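Local coordinates for PTS system, nitrogen regulatory IIA protein (Neisseria meningitidis, PDB 2A0J) that probably acts in a phosphotransferase relay linked to nitrogen regulation, as a IIA protein of the fructose-type family with likely phosphocarrier and kinase-activating roles, at residues 78-83 with 99-104. Sequence-based numbering, arbitrary orientation.
Sequences GAFIRT and LIFILL
F80 and F101 are directly cross-strand, a non-hydrogen-bonded pair in the antiparallel ladder between 78-83 and 99-104. Their side chains cross at about a right angle. The F80 CB leaves the sheet on the side of F101 and L99, and CG lies anti to the backbone N (chi1 -173°). F80 CD1 comes 3.8 Å from F101 CD2, which sits at the edge of the F80 ring. F80 CD1 also lies 3.6 Å from I100 O, with CG and CE1 farther from it. F80 CZ, the tip, reaches L99 CD2 at 4.0 Å. L99 CD2 also touches R82 CG; these two side chains lie side by side, pointing the same way. A79 O lies over one face of the F101 ring, toward its rim. On the other side of the sheet, I100 CD1 meets T83 CG2 at 3.7 Å, and I102 CD1 approaches A79 CB. Four backbone bonds tie the strands. The straightest is I100 N to I81 O, 2.9 Å and 172° at the hydrogen. Helix 139-146 packs on the phenylalanines, helix 22-33 on the isoleucines. The R82 guanidinium is held by L15 O, L133 O and V136 O. The ladder thus satisfies the backbone N and O of A79, I81, I100 and I102, while F80 and R82 bond toward strand 13-17. Both faces stay largely apolar, suited to a core between helices.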
loop_
_atom_site.group_PDB
_atom_site.type_symbol
_atom_site.label_atom_id
_atom_site.label_comp_id
_atom_site.label_asym_id
_atom_site.label_seq_id
_atom_site.Cartn_x
_atom_site.Cartn_y
_atom_site.Cartn_z
ATOM N N GLY A 78 -4.825 3.832 4.862
ATOM C CA GLY A 78 -4.137 2.912 3.976
ATOM C C GLY A 78 -5.060 2.068 3.118
ATOM O O GLY A 78 -6.283 2.189 3.185
ATOM N N ALA A 79 -4.463 1.210 2.299
ATOM C CA ALA A 79 -5.219 0.326 1.425
ATOM C C ALA A 79 -4.335 -0.850 1.052
ATOM O O ALA A 79 -3.113 -0.790 1.201
ATOM C CB ALA A 79 -5.655 1.064 0.166
ATOM N N PHE A 80 -4.953 -1.925 0.576
ATOM C CA PHE A 80 -4.190 -3.092 0.171
ATOM C C PHE A 80 -4.697 -3.566 -1.183
ATOM O O PHE A 80 -5.907 -3.650 -1.399
ATOM C CB PHE A 80 -4.331 -4.216 1.199
ATOM C CG PHE A 80 -3.442 -5.388 0.921
ATOM C CD1 PHE A 80 -2.078 -5.318 1.196
ATOM C CD2 PHE A 80 -3.951 -6.541 0.330
ATOM C CE1 PHE A 80 -1.229 -6.379 0.882
ATOM C CE2 PHE A 80 -3.109 -7.610 0.011
ATOM C CZ PHE A 80 -1.742 -7.527 0.288
ATOM N N ILE A 81 -3.768 -3.871 -2.088
ATOM C CA ILE A 81 -4.121 -4.337 -3.427
ATOM C C ILE A 81 -3.420 -5.621 -3.855
ATOM O O ILE A 81 -2.204 -5.750 -3.723
ATOM C CB ILE A 81 -3.792 -3.290 -4.501
ATOM C CG1 ILE A 81 -4.559 -1.996 -4.234
ATOM C CG2 ILE A 81 -4.125 -3.854 -5.880
ATOM C CD1 ILE A 81 -4.334 -0.925 -5.297
ATOM N N ARG A 82 -4.208 -6.557 -4.380
ATOM C CA ARG A 82 -3.709 -7.836 -4.887
ATOM C C ARG A 82 -4.007 -7.794 -6.384
ATOM O O ARG A 82 -5.171 -7.773 -6.796
ATOM C CB ARG A 82 -4.454 -9.010 -4.244
ATOM C CG ARG A 82 -3.557 -10.115 -3.694
ATOM C CD ARG A 82 -3.730 -11.421 -4.442
ATOM N NE ARG A 82 -5.125 -11.862 -4.454
ATOM C CZ ARG A 82 -5.705 -12.577 -3.498
ATOM N NH1 ARG A 82 -5.024 -12.954 -2.431
ATOM N NH2 ARG A 82 -6.975 -12.915 -3.615
ATOM N N THR A 83 -2.950 -7.758 -7.192
ATOM C CA THR A 83 -3.088 -7.684 -8.640
ATOM C C THR A 83 -3.395 -9.038 -9.286
ATOM O O THR A 83 -2.964 -10.082 -8.802
ATOM C CB THR A 83 -1.801 -7.081 -9.271
ATOM O OG1 THR A 83 -0.656 -7.848 -8.866
ATOM C CG2 THR A 83 -1.611 -5.623 -8.812
ATOM N N LEU A 99 1.549 -7.703 -4.534
ATOM C CA LEU A 99 1.007 -7.303 -3.243
ATOM C C LEU A 99 1.410 -5.866 -2.924
ATOM O O LEU A 99 2.579 -5.578 -2.672
ATOM C CB LEU A 99 1.494 -8.267 -2.162
ATOM C CG LEU A 99 1.075 -9.716 -2.436
ATOM C CD1 LEU A 99 1.385 -10.594 -1.233
ATOM C CD2 LEU A 99 -0.410 -9.767 -2.754
ATOM N N ILE A 100 0.432 -4.966 -2.939
ATOM C CA ILE A 100 0.701 -3.554 -2.685
ATOM C C ILE A 100 -0.039 -2.952 -1.480
ATOM O O ILE A 100 -1.270 -2.961 -1.423
ATOM C CB ILE A 100 0.360 -2.679 -3.947
ATOM C CG1 ILE A 100 1.027 -3.256 -5.203
ATOM C CG2 ILE A 100 0.837 -1.242 -3.742
ATOM C CD1 ILE A 100 0.289 -4.422 -5.830
ATOM N N PHE A 101 0.720 -2.432 -0.517
ATOM C CA PHE A 101 0.129 -1.781 0.649
ATOM C C PHE A 101 0.459 -0.278 0.568
ATOM O O PHE A 101 1.628 0.109 0.595
ATOM C CB PHE A 101 0.677 -2.385 1.953
ATOM C CG PHE A 101 -0.080 -1.950 3.184
ATOM C CD1 PHE A 101 -0.002 -0.634 3.642
ATOM C CD2 PHE A 101 -0.914 -2.841 3.853
ATOM C CE1 PHE A 101 -0.749 -0.209 4.746
ATOM C CE2 PHE A 101 -1.669 -2.427 4.960
ATOM C CZ PHE A 101 -1.585 -1.109 5.405
ATOM N N ILE A 102 -0.570 0.562 0.450
ATOM C CA ILE A 102 -0.367 2.010 0.355
ATOM C C ILE A 102 -0.692 2.685 1.673
ATOM O O ILE A 102 -1.669 2.339 2.325
ATOM C CB ILE A 102 -1.260 2.665 -0.724
ATOM C CG1 ILE A 102 -1.205 1.868 -2.028
ATOM C CG2 ILE A 102 -0.806 4.096 -0.963
ATOM C CD1 ILE A 102 -2.115 0.639 -2.044
ATOM N N LEU A 103 0.131 3.653 2.059
ATOM C CA LEU A 103 -0.075 4.383 3.304
ATOM C C LEU A 103 0.065 5.892 3.136
ATOM O O LEU A 103 1.069 6.369 2.608
ATOM C CB LEU A 103 0.923 3.922 4.366
ATOM C CG LEU A 103 0.746 4.637 5.712
ATOM C CD1 LEU A 103 -0.590 4.232 6.318
ATOM C CD2 LEU A 103 1.876 4.293 6.659
ATOM N N LEU A 104 -0.947 6.631 3.588
ATOM C CA LEU A 104 -0.942 8.098 3.543
ATOM C C LEU A 104 -0.933 8.590 4.999
ATOM O O LEU A 104 -1.862 8.316 5.762
ATOM C CB LEU A 104 -2.191 8.630 2.845
ATOM C CG LEU A 104 -2.030 9.448 1.568
ATOM C CD1 LEU A 104 -3.364 10.144 1.298
ATOM C CD2 LEU A 104 -0.906 10.480 1.701
#